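PDB 6WOP: 4-aminobutyrate transaminase, which probably transfers the amino group of 4-aminobutyrate to 2-oxoglutarate, using pyridoxal 5'-phosphate as cofactor. Local coordinates for residues L328-I339 / F404-F415; A342-I350 / V359-A367. All coordinates share one frame; numbering follows the deposited sequence.

Interaction 1. Residues L328-I339 / F404-F415; sequences LGAELVATLKDI and FRQGLDILKQGF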
loop_
_atom_site.group_PDB
_atom_site.type_symbol
_atom_site.label_atom_id
_atom_site.label_comp_id
_atom_site.label_asym_id
_atom_site.label_seq_id
_atom_site.Cartn_x
_atom_site.Cartn_y
_atom_site.Cartn_z
ATOM N N LEU A 328 -38.608 -8.766 24.808
ATOM C CA LEU A 328 -39.032 -7.884 23.729
ATOM C C LEU A 328 -38.735 -8.516 22.358
ATOM O O LEU A 328 -39.551 -8.437 21.435
ATOM C CB LEU A 328 -38.335 -6.526 23.864
ATOM C CG LEU A 328 -38.676 -5.593 25.040
ATOM C CD1 LEU A 328 -37.592 -4.550 25.171
ATOM C CD2 LEU A 328 -39.981 -4.899 24.824
ATOM N N GLY A 329 -37.540 -9.087 22.173
ATOM C CA GLY A 329 -37.268 -9.694 20.881
ATOM C C GLY A 329 -38.250 -10.797 20.545
ATOM O O GLY A 329 -38.687 -10.928 19.398
ATOM N N ALA A 330 -38.586 -11.630 21.528
ATOM C CA ALA A 330 -39.523 -12.699 21.257
ATOM C C ALA A 330 -40.857 -12.130 20.773
ATOM O O ALA A 330 -41.469 -12.671 19.835
ATOM C CB ALA A 330 -39.708 -13.573 22.505
ATOM N N GLU A 331 -41.320 -11.032 21.400
ATOM C CA GLU A 331 -42.607 -10.438 21.069
ATOM C C GLU A 331 -42.570 -9.782 19.700
ATOM O O GLU A 331 -43.536 -9.899 18.911
ATOM C CB GLU A 331 -43.015 -9.418 22.139
ATOM C CG GLU A 331 -44.377 -8.825 21.846
ATOM C CD GLU A 331 -44.928 -7.924 22.939
ATOM O OE1 GLU A 331 -46.057 -7.426 22.737
ATOM O OE2 GLU A 331 -44.262 -7.736 23.973
ATOM N N LEU A 332 -41.464 -9.081 19.398
ATOM C CA LEU A 332 -41.301 -8.564 18.050
ATOM C C LEU A 332 -41.234 -9.690 17.011
ATOM O O LEU A 332 -41.788 -9.548 15.911
ATOM C CB LEU A 332 -40.059 -7.672 17.971
ATOM C CG LEU A 332 -39.539 -7.312 16.560
ATOM C CD1 LEU A 332 -40.575 -6.623 15.727
ATOM C CD2 LEU A 332 -38.303 -6.386 16.664
ATOM N N VAL A 333 -40.540 -10.801 17.301
ATOM C CA VAL A 333 -40.460 -11.861 16.296
ATOM C C VAL A 333 -41.847 -12.448 16.017
ATOM O O VAL A 333 -42.225 -12.664 14.858
ATOM C CB VAL A 333 -39.431 -12.934 16.717
ATOM C CG1 VAL A 333 -39.593 -14.223 15.928
ATOM C CG2 VAL A 333 -38.007 -12.452 16.440
ATOM N N ALA A 334 -42.658 -12.673 17.060
ATOM C CA ALA A 334 -43.999 -13.192 16.818
ATOM C C ALA A 334 -44.813 -12.235 15.956
ATOM O O ALA A 334 -45.651 -12.677 15.165
ATOM C CB ALA A 334 -44.716 -13.459 18.142
ATOM N N THR A 335 -44.661 -10.918 16.162
ATOM C CA THR A 335 -45.331 -9.940 15.306
ATOM C C THR A 335 -44.850 -10.044 13.851
ATOM O O THR A 335 -45.652 -9.975 12.918
ATOM C CB THR A 335 -45.082 -8.538 15.859
ATOM O OG1 THR A 335 -45.937 -8.349 16.973
ATOM C CG2 THR A 335 -45.459 -7.468 14.895
ATOM N N LEU A 336 -43.536 -10.185 13.640
ATOM C CA LEU A 336 -43.020 -10.325 12.281
ATOM C C LEU A 336 -43.543 -11.597 11.626
ATOM O O LEU A 336 -43.791 -11.631 10.407
ATOM C CB LEU A 336 -41.500 -10.328 12.317
ATOM C CG LEU A 336 -40.980 -8.976 12.839
ATOM C CD1 LEU A 336 -39.500 -9.058 12.839
ATOM C CD2 LEU A 336 -41.375 -7.909 11.893
ATOM N N LYS A 337 -43.670 -12.679 12.401
ATOM C CA LYS A 337 -44.186 -13.899 11.756
ATOM C C LYS A 337 -45.660 -13.756 11.403
ATOM O O LYS A 337 -46.123 -14.250 10.363
ATOM C CB LYS A 337 -43.969 -15.102 12.669
ATOM C CG LYS A 337 -42.692 -15.842 12.314
ATOM C CD LYS A 337 -41.833 -16.152 13.536
ATOM C CE LYS A 337 -42.186 -17.541 14.130
ATOM N NZ LYS A 337 -41.085 -18.032 15.056
ATOM N N ASP A 338 -46.426 -13.019 12.204
ATOM C CA ASP A 338 -47.811 -12.734 11.844
ATOM C C ASP A 338 -47.888 -11.870 10.589
ATOM O O ASP A 338 -48.728 -12.107 9.711
ATOM C CB ASP A 338 -48.503 -12.035 13.008
ATOM C CG ASP A 338 -49.988 -12.035 12.858
ATOM O OD1 ASP A 338 -50.524 -13.075 12.443
ATOM O OD2 ASP A 338 -50.628 -11.007 13.166
ATOM N N ILE A 339 -47.049 -10.826 10.520
ATOM C CA ILE A 339 -46.951 -10.008 9.310
ATOM C C ILE A 339 -46.618 -10.876 8.105
ATOM O O ILE A 339 -47.215 -10.739 7.032
ATOM C CB ILE A 339 -45.886 -8.912 9.499
ATOM C CG1 ILE A 339 -46.425 -7.732 10.279
ATOM C CG2 ILE A 339 -45.382 -8.412 8.163
ATOM C CD1 ILE A 339 -45.263 -6.853 10.696
ATOM N N PHE A 404 -43.856 -0.094 23.323
ATOM C CA PHE A 404 -43.359 -1.077 22.369
ATOM C C PHE A 404 -44.514 -1.709 21.583
ATOM O O PHE A 404 -44.452 -1.843 20.347
ATOM C CB PHE A 404 -42.570 -2.141 23.142
ATOM C CG PHE A 404 -41.930 -3.254 22.276
ATOM C CD1 PHE A 404 -40.811 -2.993 21.474
ATOM C CD2 PHE A 404 -42.362 -4.576 22.425
ATOM C CE1 PHE A 404 -40.183 -4.000 20.790
ATOM C CE2 PHE A 404 -41.724 -5.596 21.726
ATOM C CZ PHE A 404 -40.647 -5.299 20.926
ATOM N N ARG A 405 -45.591 -2.042 22.288
ATOM C CA ARG A 405 -46.757 -2.654 21.656
ATOM C C ARG A 405 -47.353 -1.706 20.621
ATOM O O ARG A 405 -47.740 -2.129 19.532
ATOM C CB ARG A 405 -47.808 -3.019 22.706
ATOM C CG ARG A 405 -47.255 -3.783 23.898
ATOM C CD ARG A 405 -47.849 -5.180 23.983
ATOM N NE ARG A 405 -47.170 -6.003 24.979
ATOM C CZ ARG A 405 -47.395 -5.931 26.286
ATOM N NH1 ARG A 405 -48.284 -5.071 26.762
ATOM N NH2 ARG A 405 -46.730 -6.720 27.120
ATOM N N GLN A 406 -47.425 -0.424 20.965
ATOM C CA GLN A 406 -47.933 0.589 20.034
ATOM C C GLN A 406 -47.072 0.674 18.789
ATOM O O GLN A 406 -47.578 0.875 17.672
ATOM C CB GLN A 406 -47.941 1.953 20.706
ATOM C CG GLN A 406 -48.667 3.055 19.955
ATOM C CD GLN A 406 -48.679 4.309 20.776
ATOM O OE1 GLN A 406 -48.343 4.260 21.955
ATOM N NE2 GLN A 406 -48.989 5.448 20.155
ATOM N N GLY A 407 -45.752 0.582 18.999
ATOM C CA GLY A 407 -44.809 0.566 17.893
ATOM C C GLY A 407 -45.042 -0.619 16.997
ATOM O O GLY A 407 -44.978 -0.487 15.783
ATOM N N LEU A 408 -45.351 -1.790 17.582
ATOM C CA LEU A 408 -45.561 -2.984 16.748
ATOM C C LEU A 408 -46.885 -2.899 16.011
ATOM O O LEU A 408 -47.030 -3.428 14.908
ATOM C CB LEU A 408 -45.540 -4.237 17.605
ATOM C CG LEU A 408 -44.302 -4.634 18.389
ATOM C CD1 LEU A 408 -44.610 -5.845 19.270
ATOM C CD2 LEU A 408 -43.124 -4.856 17.477
ATOM N N ASP A 409 -47.877 -2.229 16.608
ATOM C CA ASP A 409 -49.131 -2.013 15.897
ATOM C C ASP A 409 -48.940 -1.061 14.707
ATOM O O ASP A 409 -49.533 -1.263 13.645
ATOM C CB ASP A 409 -50.192 -1.486 16.862
ATOM C CG ASP A 409 -50.629 -2.535 17.918
ATOM O OD1 ASP A 409 -50.339 -3.748 17.748
ATOM O OD2 ASP A 409 -51.280 -2.119 18.929
ATOM N N ILE A 410 -48.164 0.008 14.875
ATOM C CA ILE A 410 -47.910 0.886 13.738
ATOM C C ILE A 410 -47.151 0.129 12.647
ATOM O O ILE A 410 -47.438 0.286 11.450
ATOM C CB ILE A 410 -47.131 2.136 14.199
ATOM C CG1 ILE A 410 -47.982 2.974 15.191
ATOM C CG2 ILE A 410 -46.707 2.984 13.009
ATOM C CD1 ILE A 410 -47.095 3.805 16.163
ATOM N N LEU A 411 -46.154 -0.673 13.050
ATOM C CA LEU A 411 -45.390 -1.475 12.093
ATOM C C LEU A 411 -46.326 -2.346 11.276
ATOM O O LEU A 411 -46.251 -2.383 10.036
ATOM C CB LEU A 411 -44.366 -2.341 12.847
ATOM C CG LEU A 411 -43.510 -3.343 12.036
ATOM C CD1 LEU A 411 -42.371 -2.617 11.312
ATOM C CD2 LEU A 411 -42.906 -4.370 12.944
ATOM N N LYS A 412 -47.253 -3.039 11.962
ATOM C CA LYS A 412 -48.199 -3.892 11.243
ATOM C C LYS A 412 -49.078 -3.089 10.287
ATOM O O LYS A 412 -49.391 -3.550 9.177
ATOM C CB LYS A 412 -49.069 -4.663 12.240
ATOM C CG LYS A 412 -48.288 -5.479 13.234
ATOM C CD LYS A 412 -48.911 -6.872 13.456
ATOM C CE LYS A 412 -50.214 -6.813 14.165
ATOM N NZ LYS A 412 -51.182 -7.847 13.636
ATOM N N GLN A 413 -49.520 -1.903 10.697
ATOM C CA GLN A 413 -50.326 -1.092 9.793
ATOM C C GLN A 413 -49.508 -0.690 8.577
ATOM O O GLN A 413 -50.018 -0.676 7.447
ATOM C CB GLN A 413 -50.867 0.146 10.511
ATOM C CG GLN A 413 -51.885 -0.163 11.593
ATOM C CD GLN A 413 -51.942 0.930 12.682
ATOM O OE1 GLN A 413 -51.246 1.965 12.604
ATOM N NE2 GLN A 413 -52.732 0.679 13.721
ATOM N N GLY A 414 -48.222 -0.382 8.782
ATOM C CA GLY A 414 -47.389 -0.020 7.651
ATOM C C GLY A 414 -47.279 -1.135 6.638
ATOM O O GLY A 414 -47.417 -0.908 5.435
ATOM N N PHE A 415 -47.024 -2.358 7.114
ATOM C CA PHE A 415 -46.993 -3.505 6.210
ATOM C C PHE A 415 -48.333 -3.687 5.524
ATOM O O PHE A 415 -48.381 -4.083 4.356
ATOM C CB PHE A 415 -46.612 -4.784 6.952
ATOM C CG PHE A 415 -45.140 -4.987 7.082
ATOM C CD1 PHE A 415 -44.448 -4.455 8.165
ATOM C CD2 PHE A 415 -44.437 -5.698 6.130
ATOM C CE1 PHE A 415 -43.073 -4.639 8.291
ATOM C CE2 PHE A 415 -43.040 -5.874 6.244
ATOM C CZ PHE A 415 -42.378 -5.378 7.326
#
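Leu328 and Phe404 meet near the N-terminal ends of two nearly parallel helix segments. The helices belong to the C-terminal part of a class-III aminotransferase, a PLP enzyme of fold type I. The segment axes come within 10.6 Å of each other at a signed angle of -18°. Leu328 CD2 lies over one face of the Phe404 ring, 3.5 Å from the centroid, in a CH-pi contact. Leu408 CD2 covers the opposite face near the rim, and OE2 of Glu331 sits at the ring edge. CG of Phe404 stands anti to the backbone N (chi1 -178°), which carries the ring across to the other helix.

Further along, Leu332 CD1 packs on Leu408 CD2 at 3.6 Å. Leu411 CD2 then touches Leu336 CD2 and Ile339 CD1. At the C-terminal end, Ile339 CG2 sits over a face of the Phe415 ring, 3.8 Å from its centroid, as a second CH-pi contact.

Two salt bridges run along the more exposed side of this apolar seam. Lys412 folds its bent chain over Thr335 CG2, with CD 3.8 Å from that methyl. Its NZ makes a weak bond to Asp338 OD2 at 3.2 Å.

Other elements close round this first shell. Tyr395 meets the Phe404 ring edge-to-face and also touches Leu328 and Leu332. Val357 of strand 356-361 packs against Leu332 and Leu336, while Val370 of helix 364-376 touches Leu411 and Phe415.

The other salt bridge joins Glu331 and Arg405. The Glu331 chain is extended, and the two side chains cross at about a right angle. Arg405 NE donates to the syn lone pair of Glu331 OE1 at 2.9 Å; the oxygen lies close to the guanidinium plane, but the N-H...O angle is only 132°.

Interaction 2. Residues A342-I350 / V359-A367; sequences ATGDVVTDI and VELETAEQA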
loop_
_atom_site.group_PDB
_atom_site.type_symbol
_atom_site.label_atom_id
_atom_site.label_comp_id
_atom_site.label_asym_id
_atom_site.label_seq_id
_atom_site.Cartn_x
_atom_site.Cartn_y
_atom_site.Cartn_z
ATOM N N ALA A 342 -49.951 -12.749 7.191
ATOM C CA ALA A 342 -50.974 -11.880 6.642
ATOM C C ALA A 342 -50.571 -11.320 5.277
ATOM O O ALA A 342 -51.448 -10.921 4.509
ATOM C CB ALA A 342 -51.281 -10.764 7.669
ATOM N N THR A 343 -49.282 -11.313 4.928
ATOM C CA THR A 343 -48.862 -10.732 3.659
ATOM C C THR A 343 -48.518 -11.790 2.609
ATOM O O THR A 343 -48.242 -12.966 2.904
ATOM C CB THR A 343 -47.634 -9.835 3.831
ATOM O OG1 THR A 343 -46.600 -10.557 4.507
ATOM C CG2 THR A 343 -47.957 -8.616 4.653
ATOM N N GLY A 344 -48.468 -11.328 1.363
ATOM C CA GLY A 344 -48.258 -12.209 0.232
ATOM C C GLY A 344 -46.800 -12.324 -0.142
ATOM O O GLY A 344 -46.128 -13.278 0.265
ATOM N N ASP A 345 -46.286 -11.369 -0.915
ATOM C CA ASP A 345 -44.931 -11.534 -1.447
ATOM C C ASP A 345 -44.007 -10.473 -0.892
ATOM O O ASP A 345 -43.435 -9.704 -1.676
ATOM C CB ASP A 345 -44.902 -11.431 -2.977
ATOM C CG ASP A 345 -45.401 -12.687 -3.664
ATOM O OD1 ASP A 345 -44.905 -13.798 -3.348
ATOM O OD2 ASP A 345 -46.287 -12.565 -4.536
ATOM N N VAL A 346 -43.890 -10.348 0.437
ATOM C CA VAL A 346 -43.224 -9.215 1.059
ATOM C C VAL A 346 -42.049 -9.649 1.938
ATOM O O VAL A 346 -40.949 -9.136 1.793
ATOM C CB VAL A 346 -44.227 -8.347 1.839
ATOM C CG1 VAL A 346 -45.257 -7.816 0.884
ATOM C CG2 VAL A 346 -44.839 -9.084 2.904
ATOM N N VAL A 347 -42.313 -10.552 2.884
ATOM C CA VAL A 347 -41.290 -10.925 3.859
ATOM C C VAL A 347 -40.488 -12.108 3.333
ATOM O O VAL A 347 -41.072 -13.121 2.939
ATOM C CB VAL A 347 -41.918 -11.244 5.221
ATOM C CG1 VAL A 347 -40.871 -11.824 6.152
ATOM C CG2 VAL A 347 -42.473 -9.956 5.868
ATOM N N THR A 348 -39.145 -11.990 3.314
ATOM C CA THR A 348 -38.291 -13.092 2.863
ATOM C C THR A 348 -37.478 -13.741 3.973
ATOM O O THR A 348 -37.042 -14.888 3.801
ATOM C CB THR A 348 -37.288 -12.653 1.788
ATOM O OG1 THR A 348 -36.428 -11.624 2.316
ATOM C CG2 THR A 348 -37.952 -12.184 0.528
ATOM N N ASP A 349 -37.248 -13.046 5.084
ATOM C CA ASP A 349 -36.444 -13.594 6.167
ATOM C C ASP A 349 -36.788 -12.821 7.422
ATOM O O ASP A 349 -37.142 -11.643 7.359
ATOM C CB ASP A 349 -34.929 -13.470 5.919
ATOM C CG ASP A 349 -34.096 -14.533 6.700
ATOM O OD1 ASP A 349 -34.738 -15.361 7.422
ATOM O OD2 ASP A 349 -32.817 -14.562 6.554
ATOM N N ILE A 350 -36.652 -13.493 8.558
ATOM C CA ILE A 350 -36.689 -12.880 9.881
ATOM C C ILE A 350 -35.439 -13.360 10.603
ATOM O O ILE A 350 -35.186 -14.563 10.647
ATOM C CB ILE A 350 -37.950 -13.258 10.659
ATOM C CG1 ILE A 350 -39.214 -12.719 9.926
ATOM C CG2 ILE A 350 -37.833 -12.692 12.077
ATOM C CD1 ILE A 350 -40.599 -13.255 10.387
ATOM N N VAL A 359 -36.142 -7.676 9.868
ATOM C CA VAL A 359 -37.014 -8.297 8.872
ATOM C C VAL A 359 -36.523 -7.897 7.477
ATOM O O VAL A 359 -36.222 -6.723 7.230
ATOM C CB VAL A 359 -38.486 -7.926 9.074
ATOM C CG1 VAL A 359 -38.734 -6.440 8.819
ATOM C CG2 VAL A 359 -39.371 -8.820 8.186
ATOM N N GLU A 360 -36.360 -8.872 6.595
ATOM C CA GLU A 360 -35.917 -8.582 5.230
ATOM C C GLU A 360 -37.116 -8.664 4.300
ATOM O O GLU A 360 -37.953 -9.584 4.405
ATOM C CB GLU A 360 -34.832 -9.541 4.726
ATOM C CG GLU A 360 -34.343 -9.182 3.298
ATOM C CD GLU A 360 -32.997 -9.795 3.004
ATOM O OE1 GLU A 360 -32.595 -9.927 1.822
ATOM O OE2 GLU A 360 -32.365 -10.194 3.986
ATOM N N LEU A 361 -37.210 -7.702 3.401
ATOM C CA LEU A 361 -38.333 -7.651 2.479
ATOM C C LEU A 361 -37.824 -7.936 1.077
ATOM O O LEU A 361 -36.619 -7.916 0.824
ATOM C CB LEU A 361 -39.048 -6.289 2.563
ATOM C CG LEU A 361 -39.738 -5.895 3.899
ATOM C CD1 LEU A 361 -38.806 -5.358 4.917
ATOM C CD2 LEU A 361 -40.758 -4.816 3.664
ATOM N N GLU A 362 -38.753 -8.211 0.173
ATOM C CA GLU A 362 -38.320 -8.518 -1.190
ATOM C C GLU A 362 -37.540 -7.365 -1.805
ATOM O O GLU A 362 -36.520 -7.574 -2.469
ATOM C CB GLU A 362 -39.514 -8.880 -2.059
ATOM C CG GLU A 362 -39.480 -10.329 -2.358
ATOM C CD GLU A 362 -40.759 -10.834 -2.902
ATOM O OE1 GLU A 362 -41.460 -10.022 -3.568
ATOM O OE2 GLU A 362 -41.057 -12.035 -2.663
ATOM N N THR A 363 -37.888 -6.142 -1.470
ATOM C CA THR A 363 -37.512 -4.966 -2.220
ATOM C C THR A 363 -37.238 -3.796 -1.286
ATOM O O THR A 363 -37.900 -3.661 -0.252
ATOM C CB THR A 363 -38.681 -4.692 -3.147
ATOM O OG1 THR A 363 -38.574 -5.538 -4.299
ATOM C CG2 THR A 363 -38.799 -3.307 -3.486
ATOM N N ALA A 364 -36.277 -2.934 -1.648
ATOM C CA ALA A 364 -36.071 -1.735 -0.826
ATOM C C ALA A 364 -37.216 -0.747 -0.970
ATOM O O ALA A 364 -37.476 0.034 -0.049
ATOM C CB ALA A 364 -34.774 -1.031 -1.191
ATOM N N GLU A 365 -37.883 -0.722 -2.126
ATOM C CA GLU A 365 -39.093 0.081 -2.232
ATOM C C GLU A 365 -40.110 -0.364 -1.197
ATOM O O GLU A 365 -40.787 0.475 -0.581
ATOM C CB GLU A 365 -39.677 -0.013 -3.640
ATOM C CG GLU A 365 -38.847 0.655 -4.737
ATOM C CD GLU A 365 -37.464 0.009 -5.005
ATOM O OE1 GLU A 365 -37.263 -1.224 -4.817
ATOM O OE2 GLU A 365 -36.554 0.762 -5.425
ATOM N N GLN A 366 -40.209 -1.679 -0.969
ATOM C CA GLN A 366 -41.102 -2.177 0.079
ATOM C C GLN A 366 -40.661 -1.691 1.455
ATOM O O GLN A 366 -41.481 -1.238 2.270
ATOM C CB GLN A 366 -41.152 -3.698 0.063
ATOM C CG GLN A 366 -42.024 -4.269 -1.069
ATOM C CD GLN A 366 -41.993 -5.774 -1.100
ATOM O OE1 GLN A 366 -41.022 -6.399 -0.635
ATOM N NE2 GLN A 366 -43.046 -6.373 -1.630
ATOM N N ALA A 367 -39.364 -1.795 1.739
ATOM C CA ALA A 367 -38.858 -1.347 3.040
ATOM C C ALA A 367 -39.114 0.142 3.257
ATOM O O ALA A 367 -39.466 0.571 4.368
ATOM C CB ALA A 367 -37.372 -1.685 3.139
HETATM O O HOH W 1 -34.695 -11.020 0.231
#
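Val347 faces Leu361 and Ile350 faces Val359 as antiparallel non-hydrogen-bonded pairs, and the register slips by one residue between them. Thr348 and Asp349 both lie opposite Glu360, which makes a classic beta bulge. Glu360 O accepts from Thr348 N at 2.9 Å, and Glu360 N donates to Asp349 O at 3.0 Å. Both bonds are nearly straight at the hydrogen (173°). Beyond the bulge, Glu362 N donates to Val346 O at 2.9 Å.

Val359 CG2 is anti to the backbone N, and this sets it against Val347 CG1 at 3.9 Å. Ile350 CG1 lies on the same methyl, and Phe415 packs on this apolar face. Asp349 and Glu360 share the other face, and Thr348, turned toward the partner strand, brings OG1 3.4 Å from Glu360 CG. A water links that hydroxyl to Glu360 OE1 and donates to the carboxylate. The other oxygen, Glu360 OE2, forms salt bridges with Arg351 and Lys177. Arg351 also pairs with Asp349, so it probably eases the repulsion between the two acids.

Gln366, at the start of helix 364-376, reaches back with an extended chain. Its NE2 makes a weak bond to Asp345 O (3.4 Å) and rests against Val346 CG1. The whole is a bulged beta hairpin, with strand 347-353 as an edge strand of the chain's mixed sheet and strand 356-361 leading through a two-residue link to helix 364-376.

Overall arrangement
The centres of interactions 1 and 2 lie about 14 Å apart, and they are about 22 and 23 Å from the centre of the chain. The order along the chain is helix 321-342, strand 347-353, strand 356-361, helix 364-376 and finally helix 401-416. Interaction 2 therefore forms between elements that lie in sequence between the two helices of interaction 1. The helix pair packs on the hairpin at the end of the seven-stranded mixed sheet. Leu336 and Lys337 meet Ile350, Ile339 meets Val347, and Phe415 meets Leu361. The two contacts thus share one apolar layer, joining helices to sheet in the C-terminal part of the aminotransferase fold.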